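PDB 4QI8: lytic polysaccharide monooxygenase from Neurospora crassa, which probably uses an active-site copper and molecular oxygen to cleave cellulose chains oxidatively at their beta-1,4-glucosidic bonds. Local coordinates for residues A[4-9]-A[14-19]; A[62-67]-A[136-141]; A[113-118]-A[202-207]; A[77-82]-A[179-184]. All coordinates share one frame; numbering follows the deposited sequence. Where two conformers were deposited one is given.

Interaction 1 of 4, residues A[4-9]-A[14-19]; sequences FPKVWA and TADWQY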
loop_
_atom_site.group_PDB
_atom_site.type_symbol
_atom_site.label_atom_id
_atom_site.label_comp_id
_atom_site.label_asym_id
_atom_site.label_seq_id
_atom_site.Cartn_x
_atom_site.Cartn_y
_atom_site.Cartn_z
ATOM N N PHE A 4 -3.956 0.401 9.176
ATOM C CA PHE A 4 -4.072 -0.856 8.440
ATOM C C PHE A 4 -3.320 -1.933 9.229
ATOM O O PHE A 4 -2.169 -2.250 8.936
ATOM C CB PHE A 4 -3.556 -0.699 7.007
ATOM C CG PHE A 4 -4.453 0.138 6.154
ATOM C CD1 PHE A 4 -5.573 -0.419 5.571
ATOM C CD2 PHE A 4 -4.192 1.481 5.932
ATOM C CE1 PHE A 4 -6.430 0.342 4.808
ATOM C CE2 PHE A 4 -5.064 2.245 5.164
ATOM C CZ PHE A 4 -6.171 1.669 4.597
ATOM N N PRO A 5 -3.957 -2.469 10.284
ATOM C CA PRO A 5 -3.186 -3.228 11.275
ATOM C C PRO A 5 -3.129 -4.744 11.077
ATOM O O PRO A 5 -2.419 -5.417 11.818
ATOM C CB PRO A 5 -3.927 -2.908 12.569
ATOM C CG PRO A 5 -5.370 -2.826 12.118
ATOM C CD PRO A 5 -5.317 -2.160 10.765
ATOM N N LYS A 6 -3.868 -5.273 10.108
ATOM C CA LYS A 6 -4.056 -6.712 9.966
ATOM C C LYS A 6 -4.017 -7.145 8.530
ATOM O O LYS A 6 -4.494 -6.436 7.656
ATOM C CB LYS A 6 -5.455 -7.124 10.447
ATOM C CG LYS A 6 -5.724 -7.004 11.909
ATOM C CD LYS A 6 -7.058 -7.678 12.191
ATOM C CE LYS A 6 -7.654 -7.369 13.565
ATOM N NZ LYS A 6 -7.035 -8.075 14.724
ATOM N N VAL A 7 -3.493 -8.349 8.311
ATOM C CA VAL A 7 -3.690 -9.051 7.061
ATOM C C VAL A 7 -4.022 -10.499 7.389
ATOM O O VAL A 7 -3.574 -11.030 8.406
ATOM C CB VAL A 7 -2.458 -8.928 6.144
ATOM C CG1 VAL A 7 -1.252 -9.602 6.762
ATOM C CG2 VAL A 7 -2.746 -9.501 4.774
ATOM N N TRP A 8 -4.823 -11.130 6.545
ATOM C CA TRP A 8 -5.123 -12.531 6.765
ATOM C C TRP A 8 -5.467 -13.211 5.472
ATOM O O TRP A 8 -5.711 -12.568 4.456
ATOM C CB TRP A 8 -6.218 -12.704 7.828
ATOM C CG TRP A 8 -7.602 -12.215 7.492
ATOM C CD1 TRP A 8 -8.611 -12.949 6.960
ATOM C CD2 TRP A 8 -8.141 -10.907 7.725
ATOM N NE1 TRP A 8 -9.744 -12.182 6.833
ATOM C CE2 TRP A 8 -9.479 -10.921 7.296
ATOM C CE3 TRP A 8 -7.623 -9.728 8.247
ATOM C CZ2 TRP A 8 -10.303 -9.795 7.369
ATOM C CZ3 TRP A 8 -8.446 -8.611 8.331
ATOM C CH2 TRP A 8 -9.764 -8.653 7.890
ATOM N N ALA A 9 -5.450 -14.534 5.530
ATOM C CA ALA A 9 -5.759 -15.380 4.395
ATOM C C ALA A 9 -6.969 -16.254 4.731
ATOM O O ALA A 9 -8.075 -15.745 4.884
ATOM C CB ALA A 9 -4.550 -16.227 4.039
ATOM N N THR A 14 -6.068 -12.414 12.188
ATOM C CA THR A 14 -4.863 -12.475 12.967
ATOM C C THR A 14 -5.053 -11.472 14.146
ATOM O O THR A 14 -6.157 -11.266 14.604
ATOM C CB THR A 14 -3.665 -12.313 12.020
ATOM O OG1 THR A 14 -3.727 -11.061 11.324
ATOM C CG2 THR A 14 -3.703 -13.501 10.978
ATOM N N ALA A 15 -3.989 -10.992 14.729
ATOM C CA ALA A 15 -4.074 -9.980 15.757
ATOM C C ALA A 15 -3.532 -8.690 15.137
ATOM O O ALA A 15 -2.764 -8.735 14.158
ATOM C CB ALA A 15 -3.239 -10.383 16.953
ATOM N N ASP A 16 -3.914 -7.542 15.692
ATOM C CA ASP A 16 -3.325 -6.291 15.245
ATOM C C ASP A 16 -1.809 -6.359 15.341
ATOM O O ASP A 16 -1.266 -6.748 16.373
ATOM C CB ASP A 16 -3.811 -5.122 16.094
ATOM C CG ASP A 16 -5.262 -4.738 15.821
ATOM O OD1 ASP A 16 -5.849 -5.230 14.840
ATOM O OD2 ASP A 16 -5.808 -3.900 16.577
ATOM N N TRP A 17 -1.152 -5.963 14.257
ATOM C CA TRP A 17 0.307 -5.867 14.162
ATOM C C TRP A 17 1.007 -7.213 14.349
ATOM O O TRP A 17 2.200 -7.267 14.652
ATOM C CB TRP A 17 0.856 -4.815 15.127
ATOM C CG TRP A 17 0.074 -3.535 15.117
ATOM C CD1 TRP A 17 -0.622 -3.013 16.158
ATOM C CD2 TRP A 17 -0.105 -2.621 14.018
ATOM N NE1 TRP A 17 -1.208 -1.834 15.794
ATOM C CE2 TRP A 17 -0.913 -1.568 14.484
ATOM C CE3 TRP A 17 0.352 -2.580 12.695
ATOM C CZ2 TRP A 17 -1.287 -0.492 13.675
ATOM C CZ3 TRP A 17 -0.016 -1.497 11.893
ATOM C CH2 TRP A 17 -0.825 -0.474 12.387
ATOM N N GLN A 18 0.296 -8.303 14.091
ATOM C CA GLN A 18 0.921 -9.620 14.164
ATOM C C GLN A 18 1.788 -9.867 12.937
ATOM O O GLN A 18 2.959 -10.206 13.066
ATOM C CB GLN A 18 -0.114 -10.730 14.306
ATOM C CG GLN A 18 0.532 -12.101 14.383
ATOM C CD GLN A 18 -0.467 -13.206 14.548
ATOM O OE1 GLN A 18 -1.669 -12.994 14.406
ATOM N NE2 GLN A 18 0.022 -14.397 14.855
ATOM N N TYR A 19 1.209 -9.690 11.751
ATOM C CA TYR A 19 1.920 -9.857 10.484
ATOM C C TYR A 19 2.224 -8.516 9.823
ATOM O O TYR A 19 2.809 -8.479 8.752
ATOM C CB TYR A 19 1.084 -10.715 9.533
ATOM C CG TYR A 19 0.835 -12.102 10.052
ATOM C CD1 TYR A 19 1.834 -13.049 10.039
ATOM C CD2 TYR A 19 -0.395 -12.474 10.557
ATOM C CE1 TYR A 19 1.625 -14.328 10.512
ATOM C CE2 TYR A 19 -0.609 -13.761 11.035
ATOM C CZ TYR A 19 0.402 -14.674 11.005
ATOM O OH TYR A 19 0.169 -15.943 11.479
#
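Trp17 sets its CG anti to its own carbonyl carbon (chi1 -45°), which brings the indole back over Pro5. Pro5 CA sits 3.7 Å from the centroid of the Trp17 six-membered ring, a CH-pi contact over the face. Pro5 CB touches the rim of the same face, 3.7 Å from Trp17 CZ2. Next to this packing, Trp17 N gives a nearly straight hydrogen bond to Pro5 O (2.8 Å). Thr14 places OG1 between its backbone N and carbonyl carbon (chi1 60°), from where OG1 donates a hydrogen bond to Val7 O (2.9 Å). Lys6 bends at its end, and NZ forms a salt bridge with Asp16 OD1 (3.1 Å), though its hydrogen bond there is weak. A second weak hydrogen bond runs from Lys6 NZ to Thr14 O. With an alanine at Trp17, Pro5 would probably lose the ring face that packs on it. Ala15 to Gln18 form a type II beta turn, which here lies along strand 3-8, an outermost strand of the smaller sheet of the AA9 beta-sandwich.

Interaction 2 of 4, residues A[62-67]-A[136-141]; sequences ITYGAA and YLLRAE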
loop_
_atom_site.group_PDB
_atom_site.type_symbol
_atom_site.label_atom_id
_atom_site.label_comp_id
_atom_site.label_asym_id
_atom_site.label_seq_id
_atom_site.Cartn_x
_atom_site.Cartn_y
_atom_site.Cartn_z
ATOM N N ILE A 62 -5.789 -12.400 -0.558
ATOM C CA ILE A 62 -5.788 -12.272 0.890
ATOM C C ILE A 62 -6.526 -10.997 1.253
ATOM O O ILE A 62 -7.069 -10.315 0.385
ATOM C CB ILE A 62 -4.364 -12.291 1.446
ATOM C CG1 ILE A 62 -3.542 -11.121 0.901
ATOM C CG2 ILE A 62 -3.697 -13.610 1.082
ATOM C CD1 ILE A 62 -2.129 -11.049 1.450
ATOM N N THR A 63 -6.570 -10.681 2.533
ATOM C CA THR A 63 -7.373 -9.553 2.971
ATOM C C THR A 63 -6.518 -8.638 3.836
ATOM O O THR A 63 -5.867 -9.110 4.755
ATOM C CB THR A 63 -8.618 -10.037 3.752
ATOM O OG1 THR A 63 -9.410 -10.903 2.930
ATOM C CG2 THR A 63 -9.467 -8.864 4.188
ATOM N N TYR A 64 -6.516 -7.344 3.514
ATOM C CA TYR A 64 -5.838 -6.331 4.321
ATOM C C TYR A 64 -6.914 -5.535 5.050
ATOM O O TYR A 64 -7.817 -4.987 4.419
ATOM C CB TYR A 64 -4.976 -5.410 3.441
ATOM C CG TYR A 64 -3.639 -5.037 4.041
ATOM C CD1 TYR A 64 -3.562 -4.375 5.257
ATOM C CD2 TYR A 64 -2.447 -5.334 3.391
ATOM C CE1 TYR A 64 -2.324 -4.034 5.810
ATOM C CE2 TYR A 64 -1.221 -4.995 3.940
ATOM C CZ TYR A 64 -1.159 -4.337 5.142
ATOM O OH TYR A 64 0.071 -3.992 5.651
ATOM N N GLY A 65 -6.816 -5.498 6.372
ATOM C CA GLY A 65 -7.806 -4.835 7.192
ATOM C C GLY A 65 -7.442 -3.407 7.548
ATOM O O GLY A 65 -6.261 -3.080 7.703
ATOM N N ALA A 66 -8.471 -2.572 7.684
ATOM C CA ALA A 66 -8.376 -1.200 8.182
ATOM C C ALA A 66 -9.036 -1.107 9.554
ATOM O O ALA A 66 -9.885 -1.935 9.899
ATOM C CB ALA A 66 -9.091 -0.247 7.236
ATOM N N ALA A 67 -8.653 -0.108 10.333
ATOM C CA ALA A 67 -9.364 0.168 11.571
ATOM C C ALA A 67 -9.369 1.675 11.851
ATOM O O ALA A 67 -8.275 2.253 11.991
ATOM C CB ALA A 67 -8.718 -0.582 12.721
ATOM N N TYR A 136 8.294 -11.476 1.100
ATOM C CA TYR A 136 7.874 -10.205 0.522
ATOM C C TYR A 136 7.328 -9.264 1.584
ATOM O O TYR A 136 6.734 -9.707 2.578
ATOM C CB TYR A 136 6.732 -10.402 -0.477
ATOM C CG TYR A 136 7.099 -10.930 -1.846
ATOM C CD1 TYR A 136 7.360 -12.284 -2.052
ATOM C CD2 TYR A 136 7.142 -10.082 -2.941
ATOM C CE1 TYR A 136 7.672 -12.769 -3.309
ATOM C CE2 TYR A 136 7.445 -10.555 -4.204
ATOM C CZ TYR A 136 7.696 -11.897 -4.385
ATOM O OH TYR A 136 8.001 -12.327 -5.659
ATOM N N LEU A 137 7.485 -7.963 1.341
ATOM C CA LEU A 137 6.676 -6.966 2.009
ATOM C C LEU A 137 5.505 -6.600 1.112
ATOM O O LEU A 137 5.670 -6.444 -0.106
ATOM C CB LEU A 137 7.493 -5.713 2.303
ATOM C CG LEU A 137 8.690 -5.939 3.226
ATOM C CD1 LEU A 137 9.520 -4.666 3.350
ATOM C CD2 LEU A 137 8.225 -6.389 4.592
ATOM N N LEU A 138 4.336 -6.438 1.734
ATOM C CA LEU A 138 3.138 -5.945 1.071
ATOM C C LEU A 138 2.783 -4.611 1.697
ATOM O O LEU A 138 2.424 -4.551 2.872
ATOM C CB LEU A 138 1.986 -6.932 1.224
ATOM C CG LEU A 138 0.622 -6.465 0.703
ATOM C CD1 LEU A 138 0.603 -6.207 -0.798
ATOM C CD2 LEU A 138 -0.428 -7.484 1.080
ATOM N N ARG A 139 2.947 -3.544 0.922
ATOM C CA ARG A 139 2.661 -2.192 1.376
ATOM C C ARG A 139 1.231 -1.823 1.005
ATOM O O ARG A 139 0.845 -1.902 -0.161
ATOM C CB ARG A 139 3.650 -1.207 0.740
ATOM C CG ARG A 139 3.399 0.258 1.036
ATOM C CD ARG A 139 4.462 1.113 0.364
ATOM N NE ARG A 139 4.262 2.541 0.597
ATOM C CZ ARG A 139 3.430 3.304 -0.095
ATOM N NH1 ARG A 139 2.736 2.784 -1.104
ATOM N NH2 ARG A 139 3.298 4.587 0.208
ATOM N N ALA A 140 0.470 -1.399 2.014
ATOM C CA ALA A 140 -0.883 -0.877 1.861
ATOM C C ALA A 140 -0.837 0.626 2.008
ATOM O O ALA A 140 -0.197 1.130 2.929
ATOM C CB ALA A 140 -1.778 -1.446 2.944
ATOM N N GLU A 141 -1.539 1.337 1.132
ATOM C CA GLU A 141 -1.762 2.752 1.345
ATOM C C GLU A 141 -3.154 3.159 0.919
ATOM O O GLU A 141 -3.692 2.671 -0.076
ATOM C CB GLU A 141 -0.728 3.637 0.645
ATOM C CG GLU A 141 -0.946 3.835 -0.844
ATOM C CD GLU A 141 0.180 4.591 -1.532
ATOM O OE1 GLU A 141 0.452 4.250 -2.705
ATOM O OE2 GLU A 141 0.830 5.464 -0.903
#
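Ile62 meets Leu138 tip to tip, with Ile62 CD1 4.0 Å from Leu138 CD2. Ile62 holds CG1 between its backbone N and carbonyl carbon (chi1 61°), and from there the extended chain reaches across to the second strand. Two residues on, Tyr64 points the same way and carries most of the contact. Its ring receives a methyl on one face: Ala140 CB stands over the ring centre, 3.7 Å from the centroid, in a CH-pi contact. Leu138 comes from another direction. Its CD2 lies near the ring plane, at the edge, 3.7 Å from Tyr64 CD2. This is sheet-against-sheet packing in a beta-sandwich: strand 61-67 belongs to the three-stranded sheet and strand 134-144 to the six-stranded one. The axes of segments 62-67 and 136-141 pass 9.4 Å apart at -42°, so side chains rather than backbones join the layers. The polar end of Tyr64 is also provided for, because its OH is hydrogen-bonded to Ser159 OG on strand 155-166. A leucine in place of Tyr64 would probably uncover the methyl of Ala140 and leave the Ser159 hydroxyl without this mate. Phe4 of strand 3-8 and Ala161 also touch Tyr64. Phe78, from strand 76-82, packs beside Ala140.

Interaction 3 of 4, residues A[113-118]-A[202-207]; sequences LTWSSN and TSYKNP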
loop_
_atom_site.group_PDB
_atom_site.type_symbol
_atom_site.label_atom_id
_atom_site.label_comp_id
_atom_site.label_asym_id
_atom_site.label_seq_id
_atom_site.Cartn_x
_atom_site.Cartn_y
_atom_site.Cartn_z
ATOM N N LEU A 113 -16.474 12.611 -7.584
ATOM C CA LEU A 113 -15.762 11.350 -7.629
ATOM C C LEU A 113 -16.280 10.482 -6.491
ATOM O O LEU A 113 -16.405 10.948 -5.366
ATOM C CB LEU A 113 -14.256 11.571 -7.471
ATOM C CG LEU A 113 -13.576 12.458 -8.516
ATOM C CD1 LEU A 113 -12.085 12.454 -8.272
ATOM C CD2 LEU A 113 -13.901 12.017 -9.936
ATOM N N THR A 114 -16.620 9.242 -6.789
ATOM C CA THR A 114 -16.961 8.293 -5.732
ATOM C C THR A 114 -15.953 7.157 -5.738
ATOM O O THR A 114 -15.461 6.727 -6.790
ATOM C CB THR A 114 -18.395 7.776 -5.856
ATOM O OG1 THR A 114 -18.588 7.230 -7.158
ATOM C CG2 THR A 114 -19.400 8.908 -5.637
ATOM N N TRP A 115 -15.624 6.709 -4.543
ATOM C CA TRP A 115 -14.551 5.757 -4.331
ATOM C C TRP A 115 -15.109 4.504 -3.686
ATOM O O TRP A 115 -15.753 4.574 -2.637
ATOM C CB TRP A 115 -13.484 6.385 -3.434
ATOM C CG TRP A 115 -12.959 7.704 -3.959
ATOM C CD1 TRP A 115 -13.481 8.944 -3.724
ATOM C CD2 TRP A 115 -11.804 7.907 -4.796
ATOM N NE1 TRP A 115 -12.727 9.903 -4.366
ATOM C CE2 TRP A 115 -11.697 9.292 -5.032
ATOM C CE3 TRP A 115 -10.862 7.048 -5.374
ATOM C CZ2 TRP A 115 -10.683 9.837 -5.819
ATOM C CZ3 TRP A 115 -9.858 7.591 -6.158
ATOM C CH2 TRP A 115 -9.763 8.977 -6.357
ATOM N N SER A 116 -14.853 3.353 -4.298
ATOM C CA SER A 116 -15.311 2.089 -3.745
ATOM C C SER A 116 -14.669 1.792 -2.399
ATOM O O SER A 116 -15.204 0.988 -1.647
ATOM C CB SER A 116 -15.032 0.938 -4.707
ATOM O OG SER A 116 -13.638 0.757 -4.882
ATOM N N SER A 117 -13.548 2.429 -2.080
ATOM C CA SER A 117 -12.926 2.204 -0.779
ATOM C C SER A 117 -13.721 2.845 0.357
ATOM O O SER A 117 -13.507 2.505 1.526
ATOM C CB SER A 117 -11.482 2.709 -0.772
ATOM O OG SER A 117 -11.417 4.068 -1.150
ATOM N N ASN A 118 -14.651 3.746 0.030
ATOM C CA ASN A 118 -15.434 4.424 1.053
ATOM C C ASN A 118 -16.260 3.440 1.856
ATOM O O ASN A 118 -17.055 2.671 1.294
ATOM C CB ASN A 118 -16.388 5.428 0.415
ATOM C CG ASN A 118 -16.968 6.395 1.416
ATOM O OD1 ASN A 118 -16.385 6.638 2.478
ATOM N ND2 ASN A 118 -18.127 6.958 1.087
ATOM N N THR A 202 -12.395 14.881 -14.317
ATOM C CA THR A 202 -13.025 13.867 -15.151
ATOM C C THR A 202 -12.080 12.701 -15.401
ATOM O O THR A 202 -12.427 11.750 -16.100
ATOM C CB THR A 202 -13.474 14.451 -16.494
ATOM O OG1 THR A 202 -12.358 15.057 -17.153
ATOM C CG2 THR A 202 -14.553 15.494 -16.274
ATOM N N SER A 203 -10.897 12.770 -14.802
ATOM C CA SER A 203 -9.922 11.691 -14.853
ATOM C C SER A 203 -9.114 11.765 -13.570
ATOM O O SER A 203 -9.205 12.745 -12.836
ATOM C CB SER A 203 -9.004 11.848 -16.060
ATOM O OG SER A 203 -8.290 13.064 -15.985
ATOM N N TYR A 204 -8.342 10.721 -13.297
ATOM C CA TYR A 204 -7.526 10.666 -12.088
ATOM C C TYR A 204 -6.262 9.869 -12.378
ATOM O O TYR A 204 -6.330 8.699 -12.745
ATOM C CB TYR A 204 -8.289 10.054 -10.890
ATOM C CG TYR A 204 -7.376 9.957 -9.686
ATOM C CD1 TYR A 204 -6.982 11.102 -9.022
ATOM C CD2 TYR A 204 -6.861 8.738 -9.250
ATOM C CE1 TYR A 204 -6.102 11.044 -7.955
ATOM C CE2 TYR A 204 -5.976 8.672 -8.192
ATOM C CZ TYR A 204 -5.599 9.826 -7.550
ATOM O OH TYR A 204 -4.692 9.741 -6.530
ATOM N N LYS A 205 -5.107 10.506 -12.211
ATOM C CA LYS A 205 -3.841 9.837 -12.451
ATOM C C LYS A 205 -3.253 9.333 -11.135
ATOM O O LYS A 205 -2.657 10.092 -10.371
ATOM C CB LYS A 205 -2.853 10.801 -13.105
ATOM C CG LYS A 205 -1.515 10.169 -13.469
ATOM C CD LYS A 205 -1.690 9.034 -14.445
ATOM C CE LYS A 205 -0.358 8.426 -14.855
ATOM N NZ LYS A 205 -0.597 7.234 -15.717
ATOM N N ASN A 206 -3.411 8.042 -10.857
ATOM C CA ASN A 206 -2.824 7.487 -9.642
ATOM C C ASN A 206 -1.331 7.762 -9.609
ATOM O O ASN A 206 -0.651 7.607 -10.621
ATOM C CB ASN A 206 -2.997 5.977 -9.594
ATOM C CG ASN A 206 -4.440 5.559 -9.547
ATOM O OD1 ASN A 206 -5.114 5.511 -10.575
ATOM N ND2 ASN A 206 -4.935 5.260 -8.349
ATOM N N PRO A 207 -0.788 8.101 -8.434
ATOM C CA PRO A 207 0.659 8.263 -8.363
ATOM C C PRO A 207 1.352 6.909 -8.391
ATOM O O PRO A 207 0.775 5.865 -8.058
ATOM C CB PRO A 207 0.863 8.991 -7.029
ATOM C CG PRO A 207 -0.255 8.505 -6.193
ATOM C CD PRO A 207 -1.428 8.352 -7.135
#
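Trp115 drives the edge of its indole into the face of Tyr204. The touching atom is CH2, at the far end of the six-membered ring. It stands over the centre of the tyrosine ring, and Trp115 CH2 is 4.1 Å from Tyr204 CD2. The planes are turned 87° to each other. The centroids of the Trp115 six-membered ring and the Tyr204 ring lie 5.5 Å apart, which makes a T-shaped (edge-to-face) stack. Such a pair sets the slightly positive rim of one ring against the electron-rich face of the other. Tyr204 has its CG anti to the backbone N (chi1 177°), which carries the ring out from the loop toward the tryptophan. The tyrosine is held at its far end too, where its OH is hydrogen-bonded to Gly191 O. Asn206 ND2 lies at the edge of the same ring, in its plane. In its own segment, Trp115 opens a type I beta turn to Asn118, closed by the hydrogen bond from Asn118 N to Trp115 O (3.0 Å). The indole also packs on Pro73, Glu105 and Pro107, and it lies about 8 Å from the side chain of the copper ligand His72. The pair thus joins the turn after the short strand 113-114 to the long C-terminal loop, with Phe109 of strand 108-109 beside Tyr204.

Interaction 4 of 4, residues A[77-82]-A[179-184]; sequences QFYLAR and VSFPGA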
loop_
_atom_site.group_PDB
_atom_site.type_symbol
_atom_site.label_atom_id
_atom_site.label_comp_id
_atom_site.label_asym_id
_atom_site.label_seq_id
_atom_site.Cartn_x
_atom_site.Cartn_y
_atom_site.Cartn_z
ATOM N N GLN A 77 -3.993 1.731 -2.780
ATOM C CA GLN A 77 -2.971 1.164 -3.664
ATOM C C GLN A 77 -2.166 0.140 -2.868
ATOM O O GLN A 77 -1.963 0.304 -1.662
ATOM C CB GLN A 77 -2.058 2.248 -4.252
ATOM C CG GLN A 77 -2.820 3.472 -4.723
ATOM C CD GLN A 77 -2.061 4.395 -5.661
ATOM O OE1 GLN A 77 -2.658 4.978 -6.564
ATOM N NE2 GLN A 77 -0.762 4.552 -5.448
ATOM N N PHE A 78 -1.712 -0.910 -3.548
ATOM C CA PHE A 78 -0.897 -1.953 -2.927
ATOM C C PHE A 78 0.345 -2.232 -3.759
ATOM O O PHE A 78 0.285 -2.280 -4.992
ATOM C CB PHE A 78 -1.694 -3.262 -2.764
ATOM C CG PHE A 78 -2.841 -3.168 -1.793
ATOM C CD1 PHE A 78 -2.626 -3.310 -0.427
ATOM C CD2 PHE A 78 -4.134 -2.936 -2.242
ATOM C CE1 PHE A 78 -3.673 -3.227 0.458
ATOM C CE2 PHE A 78 -5.181 -2.834 -1.345
ATOM C CZ PHE A 78 -4.948 -2.978 0.001
ATOM N N TYR A 79 1.462 -2.450 -3.069
ATOM C CA TYR A 79 2.737 -2.758 -3.692
ATOM C C TYR A 79 3.360 -3.968 -3.006
ATOM O O TYR A 79 3.172 -4.184 -1.803
ATOM C CB TYR A 79 3.725 -1.611 -3.543
ATOM C CG TYR A 79 3.422 -0.308 -4.251
ATOM C CD1 TYR A 79 2.429 0.551 -3.805
ATOM C CD2 TYR A 79 4.184 0.091 -5.355
ATOM C CE1 TYR A 79 2.196 1.774 -4.445
ATOM C CE2 TYR A 79 3.971 1.308 -5.976
ATOM C CZ TYR A 79 2.981 2.138 -5.530
ATOM O OH TYR A 79 2.802 3.344 -6.158
ATOM N N LEU A 80 4.149 -4.712 -3.775
ATOM C CA LEU A 80 4.989 -5.773 -3.238
ATOM C C LEU A 80 6.466 -5.450 -3.424
ATOM O O LEU A 80 6.847 -4.757 -4.371
ATOM C CB LEU A 80 4.721 -7.078 -3.982
ATOM C CG LEU A 80 3.440 -7.815 -3.606
ATOM C CD1 LEU A 80 3.164 -8.966 -4.573
ATOM C CD2 LEU A 80 3.511 -8.357 -2.174
ATOM N N ALA A 81 7.293 -5.993 -2.535
ATOM C CA ALA A 81 8.747 -5.943 -2.687
ATOM C C ALA A 81 9.309 -7.263 -2.201
ATOM O O ALA A 81 8.992 -7.703 -1.098
ATOM C CB ALA A 81 9.345 -4.785 -1.901
ATOM N N ARG A 82 10.152 -7.887 -3.019
ATOM C CA ARG A 82 10.693 -9.196 -2.687
ATOM C C ARG A 82 12.020 -9.082 -1.945
ATOM O O ARG A 82 12.991 -8.490 -2.423
ATOM C CB ARG A 82 10.886 -10.037 -3.947
ATOM C CG ARG A 82 11.290 -11.466 -3.633
ATOM C CD ARG A 82 11.443 -12.306 -4.886
ATOM N NE ARG A 82 11.797 -13.697 -4.600
ATOM C CZ ARG A 82 13.021 -14.127 -4.305
ATOM N NH1 ARG A 82 14.051 -13.292 -4.249
ATOM N NH2 ARG A 82 13.223 -15.417 -4.080
ATOM N N VAL A 179 9.910 0.788 -8.113
ATOM C CA VAL A 179 10.183 2.113 -7.596
ATOM C C VAL A 179 10.645 2.036 -6.144
ATOM O O VAL A 179 10.576 0.988 -5.504
ATOM C CB VAL A 179 8.940 3.024 -7.707
ATOM C CG1 VAL A 179 8.535 3.156 -9.179
ATOM C CG2 VAL A 179 7.784 2.515 -6.853
ATOM N N SER A 180 11.116 3.168 -5.639
ATOM C CA SER A 180 11.553 3.265 -4.256
ATOM C C SER A 180 10.589 4.121 -3.440
ATOM O O SER A 180 9.887 4.987 -3.975
ATOM C CB SER A 180 12.961 3.857 -4.186
ATOM O OG SER A 180 12.976 5.199 -4.632
ATOM N N PHE A 181 10.577 3.868 -2.136
ATOM C CA PHE A 181 9.871 4.717 -1.178
ATOM C C PHE A 181 10.829 5.076 -0.056
ATOM O O PHE A 181 11.339 4.184 0.600
ATOM C CB PHE A 181 8.658 4.006 -0.584
ATOM C CG PHE A 181 7.513 3.887 -1.543
ATOM C CD1 PHE A 181 6.763 4.996 -1.878
ATOM C CD2 PHE A 181 7.212 2.686 -2.144
ATOM C CE1 PHE A 181 5.721 4.908 -2.793
ATOM C CE2 PHE A 181 6.159 2.595 -3.050
ATOM C CZ PHE A 181 5.422 3.706 -3.373
ATOM N N PRO A 182 11.102 6.367 0.164
ATOM C CA PRO A 182 10.687 7.507 -0.657
ATOM C C PRO A 182 11.364 7.483 -2.034
ATOM O O PRO A 182 12.376 6.805 -2.222
ATOM C CB PRO A 182 11.125 8.715 0.173
ATOM C CG PRO A 182 12.283 8.216 0.967
ATOM C CD PRO A 182 11.992 6.782 1.270
ATOM N N GLY A 183 10.783 8.206 -2.982
ATOM C CA GLY A 183 11.323 8.354 -4.321
ATOM C C GLY A 183 10.251 8.319 -5.393
ATOM O O GLY A 183 10.300 9.078 -6.356
ATOM N N ALA A 184 9.277 7.437 -5.225
ATOM C CA ALA A 184 8.269 7.219 -6.257
ATOM C C ALA A 184 7.358 8.419 -6.432
ATOM O O ALA A 184 6.868 8.669 -7.536
ATOM C CB ALA A 184 7.426 5.996 -5.919
#
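This is an aromatic contact between the six-stranded sheet and the loop that follows strand 178-179. Tyr79 and Phe181 form an edge-to-face pair on the face of the sheet turned away from the sandwich core. The edge of Phe181 comes down on the face of Tyr79. Phe181 CZ is 3.6 Å from Tyr79 CZ, and Phe181 CE2 also stands over the centre of the tyrosine ring. The centroids of the two rings are 5.0 Å apart and the planes stand at 87°. Phe181 turns its CG anti to the carbonyl carbon (chi1 -74°), aiming the ring at the strand. Tyr79 turns the same way (chi1 -66°) and presents its ring face to the loop. Val179 adds a lighter touch, its CG2 4.1 Å from Tyr79 CE2. Phe181 also makes edge-to-face pairs with Trp99 and Tyr185 and a cation-pi contact with Arg139. The phenol of Tyr79 has a polar partner as well, Tyr185 OH. Between the two segments themselves the contact is apolar, and its cohesion therefore rests on ring packing and the weak electrostatics of edge against face.

In the fold
From the N terminus, interaction 1 closes a short loop directly after the first strand. It is complete before the others begin. Interaction 2 opens next, on the neighbouring strand: Lys6 O and Gly65 N are hydrogen-bonded (2.8 Å). Interaction 4 opens at 77 and interaction 3 at 113, both before interaction 2 closes at 141. Interaction 4 then closes at 184 and interaction 3 at 207, so these three cross one another. Interaction 2 joins the two sheets of the sandwich. Its strand 134-144 adjoins strand 76-82 of interaction 4, where Arg139 N is hydrogen-bonded to Tyr79 O. Interaction 4 lays the loop after strand 178-179 on strand 76-82. Interaction 3 joins a later part of that loop to the turn after strand 113-114, and Asn206 ND2 is hydrogen-bonded to Gln77 OE1.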